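Local coordinates for galactose mutarotase-like protein (Clostridium acetobutylicum, PDB 3OS7), which probably binds carbohydrate and may act as an aldose 1-epimerase, interconverting sugar anomers, at residues V240-L251 / Y283-G293. Numbering follows the deposited sequence. Where two conformers were deposited one is given.
Sequences VASHPIESLFSL and YKYLVIWNDMG
N290 meets the loop 240-245 through both ends of its carboxamide. ND2 of N290 donates to V240 O at 2.7 Å and to H243 O at 2.8 Å, and both acceptors lie in the amide plane, so the two N-H groups are directed at separate carbonyls. N290 OD1 accepts I245 N at 2.9 Å, with this donor 41° out of the carbonyl plane. CG sits between the backbone N and the carbonyl carbon (chi1 66°), which turns the amide into the loop, while N290 N bonds back to I245 O.

From there the chains pair as antiparallel strands, 246-251 against 285-289, in the buried, closely packed part of the contact. S247 with I288 and F249 with L286 are hydrogen-bonded pairs; F249 N to L286 O is almost straight. On the face of F249, L286 and I288, I288 CG2 lies 3.8 Å from I245 CG2 and reaches the edge of the F249 ring near its plane; Y233 and M279 extend this layer. At the strand end L251 CD2 meets L286 CB, the two side chains crossing. The other face carries L248 against V287, then S250, whose CB makes an off-centre CH-pi contact with the Y285 ring, 4.2 Å from its centroid.

The end at E246, P244 and M292 is more exposed and hydrated. E246, its chain extended, crosses W289 with CB at the indole edge, in its plane; carboxylate and indole planes are 78° apart, and a water on E246 OE1 bridges only weakly to W289 NE1. P244 CG and selenomethionine M292 CE nevertheless meet closely at 3.5 Å, the selenium also against the proline. Waters link A241 O to M292 O and I245 O to M292 N.

Three bonds to one buried carboxamide imply that N290 fixes the loop's course into this strand of the mutarotase-like beta-sandwich directly, whereas the outer edge relies partly on water.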
loop_
_atom_site.group_PDB
_atom_site.type_symbol
_atom_site.label_atom_id
_atom_site.label_comp_id
_atom_site.label_asym_id
_atom_site.label_seq_id
_atom_site.Cartn_x
_atom_site.Cartn_y
_atom_site.Cartn_z
ATOM N N VAL A 240 6.236 -9.761 14.925
ATOM C CA VAL A 240 5.694 -10.171 13.637
ATOM C C VAL A 240 6.466 -11.329 13.011
ATOM O O VAL A 240 5.925 -12.047 12.206
ATOM C CB VAL A 240 5.632 -8.961 12.669
ATOM C CG1 VAL A 240 7.021 -8.390 12.410
ATOM C CG2 VAL A 240 4.966 -9.312 11.368
ATOM N N ALA A 241 7.713 -11.512 13.401
ATOM C CA ALA A 241 8.523 -12.571 12.795
ATOM C C ALA A 241 8.363 -13.932 13.471
ATOM O O ALA A 241 8.966 -14.891 13.028
ATOM C CB ALA A 241 9.976 -12.166 12.794
ATOM N N SER A 242 7.546 -14.043 14.512
ATOM C CA SER A 242 7.538 -15.283 15.297
ATOM C C SER A 242 6.703 -16.404 14.678
ATOM O O SER A 242 6.983 -17.566 14.903
ATOM C CB SER A 242 7.130 -15.024 16.755
ATOM O OG SER A 242 5.916 -14.312 16.825
ATOM N N HIS A 243 5.703 -16.079 13.873
ATOM C CA HIS A 243 4.872 -17.111 13.259
ATOM C C HIS A 243 4.085 -16.525 12.090
ATOM O O HIS A 243 4.066 -15.317 11.943
ATOM C CB HIS A 243 3.907 -17.690 14.317
ATOM C CG HIS A 243 3.045 -16.653 14.962
ATOM N ND1 HIS A 243 1.885 -16.183 14.384
ATOM C CD2 HIS A 243 3.192 -15.968 16.121
ATOM C CE1 HIS A 243 1.355 -15.251 15.158
ATOM N NE2 HIS A 243 2.129 -15.102 16.220
ATOM N N PRO A 244 3.419 -17.372 11.278
ATOM C CA PRO A 244 2.658 -16.835 10.151
ATOM C C PRO A 244 1.478 -15.984 10.632
ATOM O O PRO A 244 0.788 -16.335 11.596
ATOM C CB PRO A 244 2.162 -18.080 9.423
ATOM C CG PRO A 244 3.194 -19.115 9.738
ATOM C CD PRO A 244 3.551 -18.841 11.181
ATOM N N ILE A 245 1.287 -14.871 9.946
ATOM C CA ILE A 245 0.220 -13.910 10.241
ATOM C C ILE A 245 -0.427 -13.577 8.927
ATOM O O ILE A 245 0.264 -13.289 7.961
ATOM C CB ILE A 245 0.782 -12.605 10.871
ATOM C CG1 ILE A 245 1.292 -12.885 12.282
ATOM C CG2 ILE A 245 -0.341 -11.505 10.900
ATOM C CD1 ILE A 245 2.150 -11.778 12.934
ATOM N N GLU A 246 -1.755 -13.640 8.891
ATOM C CA GLU A 246 -2.542 -13.175 7.734
ATOM C C GLU A 246 -3.892 -12.766 8.288
ATOM O O GLU A 246 -4.724 -13.625 8.589
ATOM C CB GLU A 246 -2.686 -14.255 6.646
ATOM C CG GLU A 246 -3.390 -13.745 5.390
ATOM C CD GLU A 246 -3.534 -14.793 4.267
ATOM O OE1 GLU A 246 -2.907 -15.872 4.343
ATOM O OE2 GLU A 246 -4.282 -14.504 3.303
ATOM N N SER A 247 -4.088 -11.457 8.486
ATOM C CA SER A 247 -5.262 -10.990 9.221
ATOM C C SER A 247 -5.870 -9.745 8.610
ATOM O O SER A 247 -5.170 -8.883 8.098
ATOM C CB SER A 247 -4.857 -10.654 10.646
ATOM O OG SER A 247 -4.416 -11.800 11.357
ATOM N N LEU A 248 -7.189 -9.612 8.759
ATOM C CA LEU A 248 -7.918 -8.438 8.293
ATOM C C LEU A 248 -8.513 -7.678 9.488
ATOM O O LEU A 248 -9.264 -8.270 10.286
ATOM C CB LEU A 248 -9.038 -8.882 7.364
ATOM C CG LEU A 248 -10.034 -7.835 6.911
ATOM C CD1 LEU A 248 -9.375 -6.698 6.097
ATOM C CD2 LEU A 248 -11.180 -8.521 6.131
ATOM N N PHE A 249 -8.206 -6.383 9.581
ATOM C CA PHE A 249 -8.773 -5.518 10.618
ATOM C C PHE A 249 -9.447 -4.312 10.022
ATOM O O PHE A 249 -9.043 -3.829 8.961
ATOM C CB PHE A 249 -7.650 -5.016 11.528
ATOM C CG PHE A 249 -6.954 -6.107 12.302
ATOM C CD1 PHE A 249 -7.546 -6.668 13.449
ATOM C CD2 PHE A 249 -5.746 -6.592 11.873
ATOM C CE1 PHE A 249 -6.904 -7.680 14.157
ATOM C CE2 PHE A 249 -5.100 -7.587 12.574
ATOM C CZ PHE A 249 -5.686 -8.142 13.716
ATOM N N SER A 250 -10.456 -3.787 10.705
ATOM C CA SER A 250 -10.818 -2.383 10.502
ATOM C C SER A 250 -9.886 -1.484 11.312
ATOM O O SER A 250 -9.283 -1.919 12.283
ATOM C CB SER A 250 -12.281 -2.131 10.839
ATOM O OG SER A 250 -12.637 -2.696 12.079
ATOM N N LEU A 251 -9.824 -0.214 10.932
ATOM C CA LEU A 251 -8.952 0.761 11.567
ATOM C C LEU A 251 -9.746 1.800 12.326
ATOM O O LEU A 251 -10.887 2.109 11.982
ATOM C CB LEU A 251 -8.127 1.488 10.514
ATOM C CG LEU A 251 -7.082 0.622 9.775
ATOM C CD1 LEU A 251 -6.412 1.447 8.686
ATOM C CD2 LEU A 251 -6.065 0.078 10.766
ATOM N N TYR A 283 -8.491 5.508 4.659
ATOM C CA TYR A 283 -8.117 4.093 4.798
ATOM C C TYR A 283 -8.820 3.513 6.023
ATOM O O TYR A 283 -8.597 3.948 7.149
ATOM C CB TYR A 283 -6.606 3.936 4.867
ATOM C CG TYR A 283 -5.937 4.369 3.605
ATOM C CD1 TYR A 283 -6.027 3.594 2.458
ATOM C CD2 TYR A 283 -5.268 5.575 3.528
ATOM C CE1 TYR A 283 -5.424 4.013 1.247
ATOM C CE2 TYR A 283 -4.681 6.014 2.316
ATOM C CZ TYR A 283 -4.746 5.211 1.193
ATOM O OH TYR A 283 -4.143 5.617 0.005
ATOM N N LYS A 284 -9.743 2.587 5.765
ATOM C CA LYS A 284 -10.648 2.095 6.779
ATOM C C LYS A 284 -10.392 0.658 7.240
ATOM O O LYS A 284 -10.914 0.229 8.279
ATOM C CB LYS A 284 -12.053 2.244 6.241
ATOM C CG LYS A 284 -12.355 3.752 5.932
ATOM C CD LYS A 284 -13.737 4.055 5.534
ATOM C CE LYS A 284 -13.844 5.555 5.075
ATOM N NZ LYS A 284 -13.381 6.545 6.127
ATOM N N TYR A 285 -9.617 -0.089 6.455
ATOM C CA TYR A 285 -9.301 -1.486 6.715
ATOM C C TYR A 285 -7.821 -1.715 6.445
ATOM O O TYR A 285 -7.157 -0.874 5.840
ATOM C CB TYR A 285 -10.131 -2.450 5.838
ATOM C CG TYR A 285 -11.557 -2.558 6.272
ATOM C CD1 TYR A 285 -12.516 -1.633 5.821
ATOM C CD2 TYR A 285 -11.966 -3.554 7.152
ATOM C CE1 TYR A 285 -13.837 -1.710 6.260
ATOM C CE2 TYR A 285 -13.296 -3.655 7.566
ATOM C CZ TYR A 285 -14.224 -2.731 7.126
ATOM O OH TYR A 285 -15.542 -2.832 7.561
ATOM N N LEU A 286 -7.307 -2.832 6.951
ATOM C CA LEU A 286 -5.904 -3.145 6.776
ATOM C C LEU A 286 -5.711 -4.637 6.874
ATOM O O LEU A 286 -6.335 -5.303 7.724
ATOM C CB LEU A 286 -5.091 -2.428 7.848
ATOM C CG LEU A 286 -3.582 -2.645 7.854
ATOM C CD1 LEU A 286 -2.910 -1.387 8.333
ATOM C CD2 LEU A 286 -3.178 -3.840 8.719
ATOM N N VAL A 287 -4.863 -5.143 5.981
ATOM C CA VAL A 287 -4.438 -6.537 5.990
ATOM C C VAL A 287 -2.982 -6.537 6.417
ATOM O O VAL A 287 -2.189 -5.724 5.956
ATOM C CB VAL A 287 -4.617 -7.225 4.629
ATOM C CG1 VAL A 287 -3.857 -8.575 4.586
ATOM C CG2 VAL A 287 -6.107 -7.378 4.316
ATOM N N ILE A 288 -2.649 -7.405 7.370
ATOM C CA ILE A 288 -1.266 -7.640 7.718
ATOM C C ILE A 288 -0.972 -9.079 7.288
ATOM O O ILE A 288 -1.720 -10.001 7.611
ATOM C CB ILE A 288 -0.928 -7.392 9.204
ATOM C CG1 ILE A 288 0.545 -7.757 9.471
ATOM C CG2 ILE A 288 -1.916 -8.115 10.179
ATOM C CD1 ILE A 288 1.084 -7.318 10.786
ATOM N N TRP A 289 0.112 -9.252 6.549
ATOM C CA TRP A 289 0.511 -10.541 6.016
ATOM C C TRP A 289 2.032 -10.578 6.020
ATOM O O TRP A 289 2.655 -9.718 5.403
ATOM C CB TRP A 289 -0.019 -10.710 4.600
ATOM C CG TRP A 289 0.509 -11.916 3.867
ATOM C CD1 TRP A 289 0.148 -13.216 4.057
ATOM C CD2 TRP A 289 1.474 -11.918 2.791
ATOM N NE1 TRP A 289 0.835 -14.031 3.172
ATOM C CE2 TRP A 289 1.647 -13.253 2.386
ATOM C CE3 TRP A 289 2.228 -10.913 2.151
ATOM C CZ2 TRP A 289 2.533 -13.615 1.361
ATOM C CZ3 TRP A 289 3.103 -11.278 1.141
ATOM C CH2 TRP A 289 3.251 -12.614 0.765
ATOM N N ASN A 290 2.622 -11.542 6.717
ATOM C CA ASN A 290 4.083 -11.565 6.847
ATOM C C ASN A 290 4.778 -12.688 6.050
ATOM O O ASN A 290 5.926 -12.972 6.334
ATOM C CB ASN A 290 4.497 -11.639 8.312
ATOM C CG ASN A 290 4.097 -12.957 8.974
ATOM O OD1 ASN A 290 3.423 -13.790 8.356
ATOM N ND2 ASN A 290 4.499 -13.143 10.243
ATOM N N ASP A 291 4.068 -13.310 5.096
ATOM C CA ASP A 291 4.635 -14.335 4.226
ATOM C C ASP A 291 5.358 -15.420 5.045
ATOM O O ASP A 291 6.508 -15.714 4.786
ATOM C CB ASP A 291 5.590 -13.685 3.212
ATOM C CG ASP A 291 5.881 -14.582 1.995
ATOM O OD1 ASP A 291 5.398 -15.736 1.957
ATOM O OD2 ASP A 291 6.600 -14.125 1.068
HETATM N N MSE A 292 4.655 -15.955 6.050
HETATM C CA MSE A 292 5.135 -16.975 6.993
HETATM C C MSE A 292 6.049 -16.452 8.110
HETATM O O MSE A 292 6.279 -17.168 9.070
HETATM C CB MSE A 292 5.807 -18.160 6.277
HETATM C CG MSE A 292 5.003 -18.805 5.178
HETATM SE SE MSE A 292 3.196 -19.308 5.723
HETATM C CE MSE A 292 3.603 -20.915 6.776
ATOM N N GLY A 293 6.526 -15.210 8.000
ATOM C CA GLY A 293 7.353 -14.562 9.019
ATOM C C GLY A 293 8.830 -14.936 9.005
ATOM O O GLY A 293 9.576 -14.601 9.923
HETATM O O HOH W 1 7.828 -17.299 11.398
HETATM O O HOH W 2 1.731 -15.417 6.449
HETATM O O HOH W 3 -0.159 -16.790 4.923
#